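Local coordinates for protein VAPBC49 (Mycobacterium tuberculosis, PDB 5AF3) that is possibly the antitoxin of a type II toxin-antitoxin system, paired with the toxin VapC45, and carries a putative helix-turn-helix DNA-binding region, at residues Glu77-Val89 with Phe153-Ser165. Residues are numbered along the deposited sequence; the frame is centred on the assembly and turned at random.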
loop_
_atom_site.group_PDB
_atom_site.type_symbol
_atom_site.label_atom_id
_atom_site.label_comp_id
_atom_site.label_asym_id
_atom_site.label_seq_id
_atom_site.Cartn_x
_atom_site.Cartn_y
_atom_site.Cartn_z
ATOM N N GLU A 77 7.670 18.286 2.196
ATOM C CA GLU A 77 8.728 18.316 1.161
ATOM C C GLU A 77 9.061 16.871 0.696
ATOM O O GLU A 77 9.162 16.588 -0.503
ATOM C CB GLU A 77 9.959 19.026 1.727
ATOM C CG GLU A 77 9.659 20.528 2.001
ATOM C CD GLU A 77 10.738 21.244 2.789
ATOM O OE1 GLU A 77 11.464 20.569 3.558
ATOM O OE2 GLU A 77 10.856 22.495 2.583
ATOM N N ALA A 78 9.176 15.949 1.643
ATOM C CA ALA A 78 9.428 14.525 1.308
ATOM C C ALA A 78 8.277 13.933 0.486
ATOM O O ALA A 78 8.506 13.155 -0.444
ATOM C CB ALA A 78 9.694 13.684 2.583
ATOM N N TYR A 79 7.048 14.310 0.823
ATOM C CA TYR A 79 5.872 13.847 0.132
ATOM C C TYR A 79 5.909 14.289 -1.336
ATOM O O TYR A 79 5.687 13.470 -2.249
ATOM C CB TYR A 79 4.599 14.335 0.809
ATOM C CG TYR A 79 3.344 14.091 0.006
ATOM C CD1 TYR A 79 2.703 12.842 0.017
ATOM C CD2 TYR A 79 2.776 15.122 -0.739
ATOM C CE1 TYR A 79 1.546 12.644 -0.706
ATOM C CE2 TYR A 79 1.632 14.937 -1.437
ATOM C CZ TYR A 79 1.030 13.698 -1.450
ATOM O OH TYR A 79 -0.126 13.562 -2.180
ATOM N N VAL A 80 6.242 15.557 -1.556
ATOM C CA VAL A 80 6.302 16.102 -2.925
ATOM C C VAL A 80 7.439 15.470 -3.734
ATOM O O VAL A 80 7.218 15.052 -4.859
ATOM C CB VAL A 80 6.393 17.613 -2.911
ATOM C CG1 VAL A 80 6.667 18.179 -4.335
ATOM C CG2 VAL A 80 5.034 18.208 -2.376
ATOM N N LEU A 81 8.624 15.391 -3.156
ATOM C CA LEU A 81 9.754 14.707 -3.784
ATOM C C LEU A 81 9.441 13.244 -4.106
ATOM O O LEU A 81 9.896 12.718 -5.106
ATOM C CB LEU A 81 10.965 14.762 -2.888
ATOM C CG LEU A 81 11.660 16.118 -2.735
ATOM C CD1 LEU A 81 12.800 15.954 -1.772
ATOM C CD2 LEU A 81 12.155 16.585 -4.147
ATOM N N ASN A 82 8.675 12.581 -3.251
ATOM C CA ASN A 82 8.249 11.215 -3.571
ATOM C C ASN A 82 7.303 11.142 -4.757
ATOM O O ASN A 82 7.320 10.146 -5.525
ATOM C CB ASN A 82 7.637 10.530 -2.355
ATOM C CG ASN A 82 7.575 9.006 -2.530
ATOM O OD1 ASN A 82 8.470 8.401 -3.128
ATOM N ND2 ASN A 82 6.501 8.398 -2.041
ATOM N N ALA A 83 6.480 12.171 -4.916
ATOM C CA ALA A 83 5.576 12.269 -6.033
ATOM C C ALA A 83 6.424 12.462 -7.286
ATOM O O ALA A 83 6.096 11.891 -8.343
ATOM C CB ALA A 83 4.607 13.440 -5.876
ATOM N N PHE A 84 7.502 13.253 -7.161
ATOM C CA PHE A 84 8.446 13.422 -8.284
ATOM C C PHE A 84 9.087 12.055 -8.643
ATOM O O PHE A 84 9.148 11.670 -9.831
ATOM C CB PHE A 84 9.560 14.456 -7.973
ATOM C CG PHE A 84 9.076 15.879 -7.849
ATOM C CD1 PHE A 84 7.747 16.244 -8.084
ATOM C CD2 PHE A 84 9.998 16.879 -7.488
ATOM C CE1 PHE A 84 7.348 17.581 -7.930
ATOM C CE2 PHE A 84 9.601 18.208 -7.343
ATOM C CZ PHE A 84 8.292 18.550 -7.550
ATOM N N ARG A 85 9.497 11.318 -7.626
ATOM C CA ARG A 85 10.173 10.024 -7.785
ATOM C C ARG A 85 9.240 9.030 -8.467
ATOM O O ARG A 85 9.634 8.365 -9.413
ATOM C CB ARG A 85 10.586 9.469 -6.432
ATOM C CG ARG A 85 11.392 8.163 -6.497
ATOM C CD ARG A 85 11.780 7.697 -5.112
ATOM N NE ARG A 85 10.626 7.122 -4.449
ATOM C CZ ARG A 85 10.440 5.823 -4.231
ATOM N NH1 ARG A 85 11.359 4.927 -4.587
ATOM N NH2 ARG A 85 9.341 5.436 -3.611
ATOM N N ARG A 86 7.997 8.955 -7.989
ATOM C CA ARG A 86 6.951 8.125 -8.603
ATOM C C ARG A 86 6.751 8.419 -10.082
ATOM O O ARG A 86 6.481 7.502 -10.874
ATOM C CB ARG A 86 5.622 8.355 -7.868
ATOM C CG ARG A 86 4.515 7.366 -8.192
ATOM C CD ARG A 86 3.286 7.661 -7.296
ATOM N NE ARG A 86 3.545 7.436 -5.881
ATOM C CZ ARG A 86 3.559 8.376 -4.920
ATOM N NH1 ARG A 86 3.372 9.667 -5.179
ATOM N NH2 ARG A 86 3.789 8.022 -3.670
ATOM N N ALA A 87 6.939 9.678 -10.477
ATOM C CA ALA A 87 6.727 10.111 -11.858
ATOM C C ALA A 87 7.852 9.694 -12.816
ATOM O O ALA A 87 7.737 9.894 -14.045
ATOM C CB ALA A 87 6.508 11.615 -11.925
ATOM N N GLY A 88 8.940 9.159 -12.250
ATOM C CA GLY A 88 10.132 8.764 -13.053
ATOM C C GLY A 88 11.223 9.831 -13.058
ATOM O O GLY A 88 12.241 9.684 -13.745
ATOM N N VAL A 89 11.040 10.903 -12.277
ATOM C CA VAL A 89 12.049 11.952 -12.206
ATOM C C VAL A 89 13.392 11.457 -11.629
ATOM O O VAL A 89 13.467 10.879 -10.521
ATOM C CB VAL A 89 11.537 13.163 -11.376
ATOM C CG1 VAL A 89 12.637 14.230 -11.217
ATOM C CG2 VAL A 89 10.276 13.722 -12.014
ATOM N N PHE A 153 2.575 20.745 -15.191
ATOM C CA PHE A 153 2.947 19.483 -14.540
ATOM C C PHE A 153 2.150 18.316 -15.124
ATOM O O PHE A 153 0.973 18.456 -15.428
ATOM C CB PHE A 153 2.668 19.525 -13.045
ATOM C CG PHE A 153 3.714 20.234 -12.247
ATOM C CD1 PHE A 153 5.024 19.752 -12.173
ATOM C CD2 PHE A 153 3.361 21.388 -11.508
ATOM C CE1 PHE A 153 5.999 20.407 -11.397
ATOM C CE2 PHE A 153 4.317 22.041 -10.708
ATOM C CZ PHE A 153 5.628 21.580 -10.648
ATOM N N LYS A 154 2.824 17.173 -15.329
ATOM C CA LYS A 154 2.125 15.935 -15.661
ATOM C C LYS A 154 1.062 15.661 -14.593
ATOM O O LYS A 154 1.283 15.919 -13.400
ATOM C CB LYS A 154 3.129 14.780 -15.642
ATOM C CG LYS A 154 4.197 14.861 -16.732
ATOM C CD LYS A 154 5.155 13.696 -16.604
ATOM C CE LYS A 154 6.227 13.798 -17.677
ATOM N NZ LYS A 154 7.288 12.771 -17.443
ATOM N N GLU A 155 -0.088 15.145 -15.014
ATOM C CA GLU A 155 -1.167 14.822 -14.066
ATOM C C GLU A 155 -0.762 13.824 -13.014
ATOM O O GLU A 155 -1.256 13.884 -11.888
ATOM C CB GLU A 155 -2.419 14.341 -14.804
ATOM C CG GLU A 155 -3.110 15.526 -15.506
ATOM C CD GLU A 155 -4.530 15.223 -15.970
ATOM O OE1 GLU A 155 -5.008 14.077 -15.789
ATOM O OE2 GLU A 155 -5.178 16.155 -16.514
ATOM N N ILE A 156 0.166 12.927 -13.348
ATOM C CA ILE A 156 0.634 11.948 -12.367
ATOM C C ILE A 156 1.311 12.651 -11.172
ATOM O O ILE A 156 1.255 12.166 -10.049
ATOM C CB ILE A 156 1.586 10.865 -12.997
ATOM C CG1 ILE A 156 1.852 9.717 -11.995
ATOM C CG2 ILE A 156 2.963 11.455 -13.481
ATOM C CD1 ILE A 156 2.788 8.590 -12.573
ATOM N N VAL A 157 1.917 13.814 -11.422
ATOM C CA VAL A 157 2.480 14.677 -10.350
ATOM C C VAL A 157 1.349 15.514 -9.703
ATOM O O VAL A 157 1.250 15.563 -8.449
ATOM C CB VAL A 157 3.605 15.615 -10.904
ATOM C CG1 VAL A 157 4.180 16.526 -9.764
ATOM C CG2 VAL A 157 4.743 14.789 -11.484
ATOM N N GLU A 158 0.545 16.180 -10.533
ATOM C CA GLU A 158 -0.586 17.009 -10.032
ATOM C C GLU A 158 -1.471 16.258 -9.052
ATOM O O GLU A 158 -1.847 16.808 -8.003
ATOM C CB GLU A 158 -1.475 17.491 -11.164
ATOM C CG GLU A 158 -1.003 18.717 -11.836
ATOM C CD GLU A 158 -2.071 19.309 -12.744
ATOM O OE1 GLU A 158 -3.026 18.590 -13.144
ATOM O OE2 GLU A 158 -1.930 20.499 -13.067
ATOM N N HIS A 159 -1.810 15.013 -9.383
ATOM C CA HIS A 159 -2.627 14.161 -8.465
ATOM C C HIS A 159 -2.109 14.186 -7.020
ATOM O O HIS A 159 -2.900 14.305 -6.058
ATOM C CB HIS A 159 -2.714 12.724 -9.016
ATOM C CG HIS A 159 -3.252 11.699 -8.052
ATOM N ND1 HIS A 159 -4.522 11.763 -7.514
ATOM C CD2 HIS A 159 -2.686 10.576 -7.545
ATOM C CE1 HIS A 159 -4.720 10.719 -6.727
ATOM N NE2 HIS A 159 -3.623 9.981 -6.731
ATOM N N TYR A 160 -0.801 14.086 -6.835
ATOM C CA TYR A 160 -0.275 14.185 -5.481
ATOM C C TYR A 160 -0.250 15.608 -4.899
ATOM O O TYR A 160 -0.493 15.787 -3.704
ATOM C CB TYR A 160 1.087 13.513 -5.380
ATOM C CG TYR A 160 0.897 12.045 -5.691
ATOM C CD1 TYR A 160 0.439 11.177 -4.709
ATOM C CD2 TYR A 160 1.083 11.553 -6.988
ATOM C CE1 TYR A 160 0.177 9.833 -5.010
ATOM C CE2 TYR A 160 0.826 10.215 -7.307
ATOM C CZ TYR A 160 0.377 9.365 -6.314
ATOM O OH TYR A 160 0.113 8.033 -6.588
ATOM N N LEU A 161 0.131 16.589 -5.720
ATOM C CA LEU A 161 0.160 17.985 -5.289
ATOM C C LEU A 161 -1.184 18.459 -4.775
ATOM O O LEU A 161 -1.212 19.236 -3.850
ATOM C CB LEU A 161 0.591 18.903 -6.450
ATOM C CG LEU A 161 1.989 18.597 -7.007
ATOM C CD1 LEU A 161 2.457 19.706 -7.974
ATOM C CD2 LEU A 161 3.043 18.380 -5.955
ATOM N N GLN A 162 -2.263 17.992 -5.410
ATOM C CA GLN A 162 -3.663 18.308 -5.092
ATOM C C GLN A 162 -4.105 17.837 -3.708
ATOM O O GLN A 162 -5.136 18.301 -3.196
ATOM C CB GLN A 162 -4.595 17.681 -6.150
ATOM C CG GLN A 162 -4.700 18.507 -7.411
ATOM C CD GLN A 162 -5.241 17.737 -8.628
ATOM O OE1 GLN A 162 -5.445 16.510 -8.593
ATOM N NE2 GLN A 162 -5.486 18.475 -9.714
ATOM N N GLN A 163 -3.359 16.916 -3.116
ATOM C CA GLN A 163 -3.704 16.359 -1.784
ATOM C C GLN A 163 -3.328 17.274 -0.607
ATOM O O GLN A 163 -3.676 16.984 0.543
ATOM C CB GLN A 163 -3.052 14.989 -1.560
ATOM C CG GLN A 163 -3.303 13.930 -2.670
ATOM C CD GLN A 163 -4.763 13.812 -3.002
ATOM O OE1 GLN A 163 -5.603 13.778 -2.111
ATOM N NE2 GLN A 163 -5.082 13.759 -4.280
ATOM N N ILE A 164 -2.565 18.338 -0.885
ATOM C CA ILE A 164 -1.980 19.144 0.162
ATOM C C ILE A 164 -2.907 20.318 0.444
ATOM O O ILE A 164 -3.430 20.926 -0.488
ATOM C CB ILE A 164 -0.560 19.655 -0.247
ATOM C CG1 ILE A 164 0.353 18.461 -0.596
ATOM C CG2 ILE A 164 0.098 20.459 0.899
ATOM C CD1 ILE A 164 1.726 18.865 -1.092
ATOM N N SER A 165 -3.112 20.617 1.731
ATOM C CA SER A 165 -3.914 21.782 2.156
ATOM C C SER A 165 -2.961 22.813 2.718
ATOM O O SER A 165 -1.918 22.453 3.252
ATOM C CB SER A 165 -4.918 21.353 3.253
ATOM O OG SER A 165 -5.919 20.549 2.680
#
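Arg86 lays its guanidinium flat on one face of the Tyr160 ring, the two planes 30° apart, in a cation-pi stack with Arg86 CZ 3.9 Å from the ring centroid. Two extended torsions carry the arginine chain out from its helix, and a bend at chi3 turns the head over the ring, leaving NH1 above its centre. His159 CD2 lies over the rim of the opposite face, while the phenol oxygen of Tyr160 is hydrogen-bonded to Asp237 of the second subunit, so the stack sits where the dimer partner comes in. At the other end of the same residue, Tyr79 OH donates to Tyr160 O at 2.7 Å, well off the carbonyl direction (113° at the oxygen), and that oxygen also accepts from Gln163 N in the type I turn from Leu161 to Ile164. The Tyr79 chain turns away from its own N (chi1 170°), which brings the hydroxyl across to that carbonyl, its ring running alongside Ile164 CG1. The frame is an antiparallel helix pair: 77-86, within the putative DNA-binding helix-turn-helix region, packs on 155-161 with axes 9.0 Å apart. Two alanines face the partner helix, consistent with the approach: Ala83 CB rests 3.6 Å from Tyr160 CB and Ala87 CB 3.7 Å from Val157 CG2. Val157 CG1 instead meets the edge of Phe84, beside Leu143 of helix 135-143. Toward the strand, both Val80 methyls touch Leu161 CD2, and Val80 CG2 also meets Ile164 CD1 at 3.6 Å.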